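Local coordinates for glycosylation Associate Protein 1 (Streptococcus agalactiae serotype V, PDB 6OYC) that probably takes part in the glycosylation and accessory Sec-dependent export of a surface protein, as one component of the Gap123 complex, at residues V255-N260 with C280-I285; S270-A275 with E291-P296. All blocks are in the same frame, centred on the assembly; numbering follows the deposited sequence.

Interaction 1 of 2, residues V255-N260 with C280-I285; sequences VFSERN and CDRLDI. With SO4 (sulfate ion), chain J.
Asp281 grips Ser257, within the turn of residues 256-260, with both carboxylate oxygens, a worked example of one acidic side chain fixing a loop at the end of a parallel strand pair. Its OD1 takes the backbone N of Ser257 (3.0 Å), 27° out of the carboxylate plane, while OD2 receives the Ser257 OG hydroxyl on its syn lone pair at 2.8 Å. With CG between backbone N and carbonyl carbon (chi1 62°), the carboxylate of Asp281 faces the turn and also lies against Phe256, whose CD1 is 3.6 Å from Asp281 CG; the two planes stand 44° apart. The buried side of the contact is apolar: Val255 CB meets Cys280 CB at 3.8 Å, and Val255 CG1 meets Ile285 CG2 at 4.0 Å. Toward solvent, the partly exposed Arg282 contributes little surface, touching Ser257 through CG and CD, and its guanidinium turns back to hold Asp284 side-on through NE and NH2. At the far end of the turn, Asn260 OD1 accepts the N-H of Phe256 and its ND2 donates to a sulfate ion, probably from the crystallisation liquor. Val255 and Cys280 form a parallel bridge between strands 250-255 and 277-280; with helix 262-267, which packs on Val255, these make a beta-alpha-beta crossover of the Rossmann-like seven-stranded sheet, consistent with the GT-B clan, and helix 283-292 starts beyond Arg282, its N-cap.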
ATOM      1  N   VAL A 255     -10.190  10.834   6.473  1.00 32.22           N
ATOM      2  CA  VAL A 255      -9.092  11.678   6.027  1.00 34.85           C
ATOM      3  C   VAL A 255      -7.780  10.985   6.414  1.00 36.22           C
ATOM      4  O   VAL A 255      -7.562  10.656   7.587  1.00 34.40           O
ATOM      5  CB  VAL A 255      -9.195  13.083   6.647  1.00 37.40           C
ATOM      6  CG1 VAL A 255      -7.890  13.878   6.452  1.00 37.03           C
ATOM      7  CG2 VAL A 255     -10.379  13.832   6.084  1.00 33.10           C
ATOM      8  N   PHE A 256      -6.906  10.767   5.431  1.00 36.28           N
ATOM      9  CA  PHE A 256      -5.667  10.018   5.624  1.00 34.58           C
ATOM     10  C   PHE A 256      -4.505  10.860   5.122  1.00 33.29           C
ATOM     11  O   PHE A 256      -4.426  11.173   3.926  1.00 33.64           O
ATOM     12  CB  PHE A 256      -5.728   8.680   4.887  1.00 33.49           C
ATOM     13  CG  PHE A 256      -4.612   7.742   5.248  1.00 36.19           C
ATOM     14  CD1 PHE A 256      -4.380   7.397   6.578  1.00 36.72           C
ATOM     15  CD2 PHE A 256      -3.795   7.196   4.261  1.00 34.55           C
ATOM     16  CE1 PHE A 256      -3.359   6.516   6.917  1.00 36.32           C
ATOM     17  CE2 PHE A 256      -2.754   6.315   4.594  1.00 36.18           C
ATOM     18  CZ  PHE A 256      -2.539   5.975   5.922  1.00 34.30           C
ATOM     19  N   SER A 257      -3.600  11.220   6.031  1.00 36.24           N
ATOM     20  CA  SER A 257      -2.585  12.227   5.724  1.00 35.53           C
ATOM     21  C   SER A 257      -1.694  11.841   4.535  1.00 37.04           C
ATOM     22  O   SER A 257      -1.232  12.726   3.806  1.00 37.05           O
ATOM     23  CB  SER A 257      -1.733  12.487   6.963  1.00 41.10           C
ATOM     24  OG  SER A 257      -1.063  11.300   7.371  1.00 42.48           O
ATOM     25  N   GLU A 258      -1.431  10.543   4.313  1.00 34.35           N
ATOM     26  CA  GLU A 258      -0.587  10.173   3.176  1.00 35.52           C
ATOM     27  C   GLU A 258      -1.265  10.489   1.843  1.00 35.94           C
ATOM     28  O   GLU A 258      -0.583  10.786   0.863  1.00 35.29           O
ATOM     29  CB  GLU A 258      -0.221   8.692   3.249  1.00 37.48           C
ATOM     30  CG  GLU A 258       0.647   8.173   2.090  1.00 48.51           C
ATOM     31  CD  GLU A 258       0.666   6.632   1.986  1.00 59.67           C
ATOM     32  OE1 GLU A 258       1.767   6.035   2.073  1.00 63.07           O
ATOM     33  OE2 GLU A 258      -0.417   6.016   1.818  1.00 55.53           O
ATOM     34  N   ARG A 259      -2.599  10.437   1.794  1.00 36.94           N
ATOM     35  CA  ARG A 259      -3.412  10.679   0.603  1.00 32.50           C
ATOM     36  C   ARG A 259      -3.950  12.102   0.521  1.00 35.25           C
ATOM     37  O   ARG A 259      -4.038  12.668  -0.564  1.00 34.23           O
ATOM     38  CB  ARG A 259      -4.602   9.718   0.581  1.00 33.46           C
ATOM     39  CG  ARG A 259      -5.566   9.912  -0.572  1.00 29.08           C
ATOM     40  CD  ARG A 259      -6.721   8.905  -0.496  1.00 30.81           C
ATOM     41  NE  ARG A 259      -7.589   9.154   0.656  1.00 35.03           N
ATOM     42  CZ  ARG A 259      -7.715   8.331   1.696  1.00 34.49           C
ATOM     43  NH1 ARG A 259      -7.039   7.182   1.733  1.00 34.34           N
ATOM     44  NH2 ARG A 259      -8.526   8.650   2.700  1.00 31.38           N
ATOM     45  N   ASN A 260      -4.304  12.707   1.639  1.00 31.35           N
ATOM     46  CA  ASN A 260      -5.104  13.913   1.610  1.00 38.42           C
ATOM     47  C   ASN A 260      -4.262  15.144   1.905  1.00 41.65           C
ATOM     48  O   ASN A 260      -3.470  15.155   2.848  1.00 43.90           O
ATOM     49  CB  ASN A 260      -6.263  13.783   2.591  1.00 33.56           C
ATOM     50  CG  ASN A 260      -7.246  12.718   2.143  1.00 34.31           C
ATOM     51  OD1 ASN A 260      -7.617  11.817   2.906  1.00 33.11           O
ATOM     52  ND2 ASN A 260      -7.635  12.789   0.873  1.00 32.43           N
ATOM     53  N   CYS A 280      -9.851  10.787  11.152  1.00 33.60           N
ATOM     54  CA  CYS A 280      -8.536  10.913  10.536  1.00 40.82           C
ATOM     55  C   CYS A 280      -7.470  10.246  11.390  1.00 38.48           C
ATOM     56  O   CYS A 280      -7.670   9.942  12.572  1.00 40.11           O
ATOM     57  CB  CYS A 280      -8.147  12.366  10.254  1.00 42.66           C
ATOM     58  SG  CYS A 280      -8.359  13.390  11.640  1.00 60.13           S
ATOM     59  N   ASP A 281      -6.332  10.010  10.747  1.00 37.38           N
ATOM     60  CA  ASP A 281      -5.194   9.367  11.379  1.00 38.75           C
ATOM     61  C   ASP A 281      -4.321  10.336  12.173  1.00 41.44           C
ATOM     62  O   ASP A 281      -3.439   9.886  12.910  1.00 43.87           O
ATOM     63  CB  ASP A 281      -4.342   8.657  10.314  1.00 34.29           C
ATOM     64  CG  ASP A 281      -3.766   9.614   9.282  1.00 37.38           C
ATOM     65  OD1 ASP A 281      -4.497  10.496   8.790  1.00 39.67           O
ATOM     66  OD2 ASP A 281      -2.566   9.501   8.962  1.00 40.84           O
ATOM     67  N   ARG A 282      -4.527  11.641  12.065  1.00 40.01           N
ATOM     68  CA  ARG A 282      -3.589  12.557  12.699  1.00 46.58           C
ATOM     69  C   ARG A 282      -4.299  13.535  13.626  1.00 44.66           C
ATOM     70  O   ARG A 282      -5.397  14.020  13.325  1.00 39.57           O
ATOM     71  CB  ARG A 282      -2.771  13.301  11.647  1.00 43.13           C
ATOM     72  CG  ARG A 282      -1.664  12.432  11.040  1.00 39.95           C
ATOM     73  CD  ARG A 282      -0.744  13.285  10.214  1.00 42.89           C
ATOM     74  NE  ARG A 282      -0.138  14.310  11.050  1.00 47.69           N
ATOM     75  CZ  ARG A 282       1.082  14.208  11.561  1.00 45.89           C
ATOM     76  NH1 ARG A 282       1.807  13.136  11.286  1.00 41.95           N
ATOM     77  NH2 ARG A 282       1.569  15.170  12.337  1.00 44.20           N
ATOM     78  N   LEU A 283      -3.649  13.817  14.760  1.00 42.23           N
ATOM     79  CA  LEU A 283      -4.227  14.720  15.752  1.00 42.80           C
ATOM     80  C   LEU A 283      -4.166  16.172  15.294  1.00 43.71           C
ATOM     81  O   LEU A 283      -5.121  16.926  15.513  1.00 45.85           O
ATOM     82  CB  LEU A 283      -3.523  14.547  17.095  1.00 42.10           C
ATOM     83  CG  LEU A 283      -3.928  13.312  17.897  1.00 44.69           C
ATOM     84  CD1 LEU A 283      -3.158  13.250  19.200  1.00 46.95           C
ATOM     85  CD2 LEU A 283      -5.404  13.329  18.175  1.00 46.13           C
ATOM     86  N   ASP A 284      -3.070  16.591  14.647  1.00 41.02           N
ATOM     87  CA  ASP A 284      -3.007  17.971  14.162  1.00 42.65           C
ATOM     88  C   ASP A 284      -4.082  18.231  13.105  1.00 47.85           C
ATOM     89  O   ASP A 284      -4.809  19.231  13.180  1.00 49.13           O
ATOM     90  CB  ASP A 284      -1.603  18.334  13.634  1.00 39.93           C
ATOM     91  CG  ASP A 284      -0.982  17.262  12.718  1.00 50.43           C
ATOM     92  OD1 ASP A 284      -1.656  16.273  12.372  1.00 51.22           O
ATOM     93  OD2 ASP A 284       0.202  17.414  12.328  1.00 50.05           O
ATOM     94  N   ILE A 285      -4.223  17.327  12.125  1.00 44.65           N
ATOM     95  CA  ILE A 285      -5.296  17.475  11.144  1.00 43.05           C
ATOM     96  C   ILE A 285      -6.649  17.480  11.843  1.00 44.89           C
ATOM     97  O   ILE A 285      -7.537  18.277  11.512  1.00 45.89           O
ATOM     98  CB  ILE A 285      -5.221  16.362  10.081  1.00 46.99           C
ATOM     99  CG1 ILE A 285      -3.986  16.524   9.182  1.00 49.91           C
ATOM    100  CG2 ILE A 285      -6.473  16.352   9.233  1.00 41.77           C
ATOM    101  CD1 ILE A 285      -4.074  15.736   7.862  1.00 45.91           C
TER
HETATM  102  S   SO4 J 607      -7.499  15.296  -2.049  1.00 49.78           S
HETATM  103  O1  SO4 J 607      -8.639  14.380  -2.155  1.00 38.34           O
HETATM  104  O2  SO4 J 607      -7.883  16.645  -2.475  1.00 45.38           O
HETATM  105  O3  SO4 J 607      -7.043  15.350  -0.645  1.00 44.78           O
HETATM  106  O4  SO4 J 607      -6.385  14.791  -2.876  1.00 55.63           O

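Interaction 2 of 2, residues S270-A275 with E291-P296; sequences SSLSRA and EKIDKP
The flat groups met by Lys295 are two backbone carbonyls, those of Ser273 and Ala275, and its ammonium approaches them differently. NZ stands well above the plane of the Ser273 carbonyl, 58° out of it, in a hydrogen bond of 3.1 Å; to Ala275 O it is closer, 2.7 Å, and tilted only 24° from the plane. The guanidinium of Arg274 takes no part in the contact with 291-296: at its edge, in plane, lies Ser270 O, to which its NH1 donates within the same segment.

The case illustrates a common principle, that carbonyls at the C-terminal end of a helix suit a positive charge. Lys295 reaches them by a bend at its second side-chain torsion (chi2 -69°), beyond which the chain is extended. The same stem passes close to a third carbonyl, with CE 3.3 Å from Leu272 O, an oxygen that already accepts the backbone N-H of Ala275. The gathered carbonyl oxygens would probably favour the charged form of the lysine.

Beside this polar grip lies a small apolar one. Ile293, the first residue to leave helical geometry after helix 283-292, sends CD1 onto the backbone and base of Leu272, 3.8 Å from its C and 3.9 Å from its CB. Ser273 borders the same methyl on the exposed side.

Leu272 and Ala275 also touch Leu253 of strand 250-255, which ties the end of helix 269-273 to the sheet. Strand 277-280 follows that turn and, with helix 283-292 and strand 297-299, makes the next beta-alpha-beta crossover; the segment holding Ile293 and Lys295 leads from the helix into strand 297-299, the outermost on this side of the parallel sheet.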
ATOM      1  N   SER A 270     -18.623  21.473   1.138  1.00 38.93           N
ATOM      2  CA  SER A 270     -19.795  20.710   0.722  1.00 43.16           C
ATOM      3  C   SER A 270     -19.698  19.263   1.178  1.00 41.27           C
ATOM      4  O   SER A 270     -20.679  18.698   1.681  1.00 36.83           O
ATOM      5  CB  SER A 270     -19.968  20.796  -0.796  1.00 41.76           C
ATOM      6  OG  SER A 270     -20.453  22.074  -1.177  1.00 47.96           O
ATOM      7  N   SER A 271     -18.514  18.653   1.033  1.00 39.32           N
ATOM      8  CA  SER A 271     -18.326  17.285   1.510  1.00 37.37           C
ATOM      9  C   SER A 271     -18.394  17.218   3.032  1.00 35.67           C
ATOM     10  O   SER A 271     -19.046  16.331   3.594  1.00 36.05           O
ATOM     11  CB  SER A 271     -16.992  16.728   1.024  1.00 37.85           C
ATOM     12  OG  SER A 271     -16.957  16.557  -0.383  1.00 39.30           O
ATOM     13  N   LEU A 272     -17.711  18.139   3.716  1.00 33.83           N
ATOM     14  CA  LEU A 272     -17.620  18.063   5.172  1.00 34.40           C
ATOM     15  C   LEU A 272     -18.974  18.281   5.826  1.00 38.83           C
ATOM     16  O   LEU A 272     -19.286  17.646   6.843  1.00 40.02           O
ATOM     17  CB  LEU A 272     -16.624  19.092   5.706  1.00 35.76           C
ATOM     18  CG  LEU A 272     -15.191  18.975   5.192  1.00 39.32           C
ATOM     19  CD1 LEU A 272     -14.293  19.883   5.988  1.00 39.81           C
ATOM     20  CD2 LEU A 272     -14.711  17.532   5.272  1.00 39.85           C
ATOM     21  N   SER A 273     -19.790  19.175   5.260  1.00 34.16           N
ATOM     22  CA  SER A 273     -21.098  19.436   5.841  1.00 37.32           C
ATOM     23  C   SER A 273     -22.043  18.261   5.658  1.00 36.91           C
ATOM     24  O   SER A 273     -23.045  18.179   6.370  1.00 35.78           O
ATOM     25  CB  SER A 273     -21.722  20.703   5.244  1.00 36.02           C
ATOM     26  OG  SER A 273     -22.114  20.484   3.905  1.00 38.67           O
ATOM     27  N   ARG A 274     -21.740  17.343   4.743  1.00 35.97           N
ATOM     28  CA  ARG A 274     -22.580  16.164   4.570  1.00 39.61           C
ATOM     29  C   ARG A 274     -22.139  14.983   5.430  1.00 40.45           C
ATOM     30  O   ARG A 274     -22.841  13.970   5.474  1.00 41.62           O
ATOM     31  CB  ARG A 274     -22.618  15.760   3.089  1.00 38.56           C
ATOM     32  CG  ARG A 274     -23.610  16.606   2.303  1.00 40.07           C
ATOM     33  CD  ARG A 274     -23.396  16.549   0.806  1.00 44.89           C
ATOM     34  NE  ARG A 274     -24.399  17.357   0.115  1.00 41.89           N
ATOM     35  CZ  ARG A 274     -24.297  18.673  -0.082  1.00 40.17           C
ATOM     36  NH1 ARG A 274     -23.227  19.337   0.332  1.00 37.14           N
ATOM     37  NH2 ARG A 274     -25.256  19.328  -0.715  1.00 39.50           N
ATOM     38  N   ALA A 275     -21.016  15.086   6.128  1.00 37.81           N
ATOM     39  CA  ALA A 275     -20.565  13.977   6.951  1.00 42.99           C
ATOM     40  C   ALA A 275     -21.346  13.924   8.262  1.00 39.45           C
ATOM     41  O   ALA A 275     -21.556  14.947   8.914  1.00 38.93           O
ATOM     42  CB  ALA A 275     -19.072  14.102   7.241  1.00 34.58           C
ATOM     43  N   GLU A 291     -11.491  22.800  14.354  1.00 54.90           N
ATOM     44  CA  GLU A 291     -11.483  24.257  14.326  1.00 54.45           C
ATOM     45  C   GLU A 291     -12.456  24.791  13.286  1.00 59.22           C
ATOM     46  O   GLU A 291     -13.196  25.747  13.552  1.00 63.67           O
ATOM     47  CB  GLU A 291     -10.067  24.753  14.038  1.00 61.90           C
ATOM     48  CG  GLU A 291      -9.872  26.266  14.004  1.00 67.09           C
ATOM     49  CD  GLU A 291      -8.407  26.661  14.243  1.00 79.55           C
ATOM     50  OE1 GLU A 291      -8.158  27.672  14.941  1.00 80.66           O
ATOM     51  OE2 GLU A 291      -7.504  25.951  13.737  1.00 77.14           O
ATOM     52  N   LYS A 292     -12.485  24.183  12.099  1.00 54.20           N
ATOM     53  CA  LYS A 292     -13.190  24.814  10.997  1.00 50.97           C
ATOM     54  C   LYS A 292     -14.639  24.371  10.870  1.00 52.66           C
ATOM     55  O   LYS A 292     -15.459  25.144  10.370  1.00 53.46           O
ATOM     56  CB  LYS A 292     -12.465  24.569   9.670  1.00 52.57           C
ATOM     57  CG  LYS A 292     -12.946  25.517   8.550  1.00 55.05           C
ATOM     58  CD  LYS A 292     -12.027  25.484   7.341  1.00 52.10           C
ATOM     59  CE  LYS A 292     -12.481  26.457   6.258  1.00 46.60           C
ATOM     60  NZ  LYS A 292     -11.563  26.461   5.058  1.00 49.63           N
ATOM     61  N   ILE A 293     -15.002  23.163  11.291  1.00 49.36           N
ATOM     62  CA  ILE A 293     -16.395  22.762  11.161  1.00 50.54           C
ATOM     63  C   ILE A 293     -16.843  22.039  12.415  1.00 47.71           C
ATOM     64  O   ILE A 293     -16.061  21.387  13.108  1.00 49.46           O
ATOM     65  CB  ILE A 293     -16.678  21.896   9.910  1.00 54.51           C
ATOM     66  CG1 ILE A 293     -18.204  21.772   9.702  1.00 54.21           C
ATOM     67  CG2 ILE A 293     -16.016  20.537  10.033  1.00 49.74           C
ATOM     68  CD1 ILE A 293     -18.669  21.097   8.400  1.00 47.68           C
ATOM     69  N   ASP A 294     -18.127  22.194  12.703  1.00 53.49           N
ATOM     70  CA  ASP A 294     -18.785  21.562  13.830  1.00 52.72           C
ATOM     71  C   ASP A 294     -19.288  20.201  13.369  1.00 54.54           C
ATOM     72  O   ASP A 294     -20.443  20.023  12.966  1.00 53.08           O
ATOM     73  CB  ASP A 294     -19.911  22.448  14.336  1.00 60.44           C
ATOM     74  CG  ASP A 294     -20.448  21.987  15.653  1.00 76.59           C
ATOM     75  OD1 ASP A 294     -19.622  21.714  16.554  1.00 82.05           O
ATOM     76  OD2 ASP A 294     -21.692  21.897  15.785  1.00 82.96           O
ATOM     77  N   LYS A 295     -18.379  19.234  13.410  1.00 49.76           N
ATOM     78  CA  LYS A 295     -18.663  17.841  13.122  1.00 44.27           C
ATOM     79  C   LYS A 295     -17.880  16.996  14.107  1.00 45.58           C
ATOM     80  O   LYS A 295     -16.780  17.382  14.523  1.00 46.95           O
ATOM     81  CB  LYS A 295     -18.263  17.438  11.693  1.00 46.21           C
ATOM     82  CG  LYS A 295     -19.127  18.011  10.585  1.00 45.03           C
ATOM     83  CD  LYS A 295     -20.517  17.403  10.593  1.00 41.89           C
ATOM     84  CE  LYS A 295     -21.339  18.004   9.465  1.00 39.18           C
ATOM     85  NZ  LYS A 295     -22.667  17.351   9.295  1.00 40.15           N
ATOM     86  N   PRO A 296     -18.412  15.843  14.495  1.00 43.30           N
ATOM     87  CA  PRO A 296     -17.588  14.886  15.249  1.00 40.83           C
ATOM     88  C   PRO A 296     -16.368  14.500  14.418  1.00 42.67           C
ATOM     89  O   PRO A 296     -16.486  14.066  13.270  1.00 40.28           O
ATOM     90  CB  PRO A 296     -18.536  13.701  15.482  1.00 39.07           C
ATOM     91  CG  PRO A 296     -19.930  14.213  15.122  1.00 39.07           C
ATOM     92  CD  PRO A 296     -19.740  15.310  14.140  1.00 37.00           C
TER

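How the interactions relate
Both contacts draw on helix 283-292, interaction 1 at its start and interaction 2 at its exit, and their centres are 15 Å apart without touching. Interaction 1 is the buried one, nearer the middle of the chain, where strands 250-255 and 277-280 end; an acidic carboxylate there takes N-H and O-H donors from a turn. Interaction 2 is more peripheral and only partly buried, and the roles reverse: a basic side chain donates to carbonyls at a helix end. Each pairs its polar grip with a small apolar patch. Their segments alternate along the chain, as expected for successive alternating strands and helices in a Rossmann-like sheet.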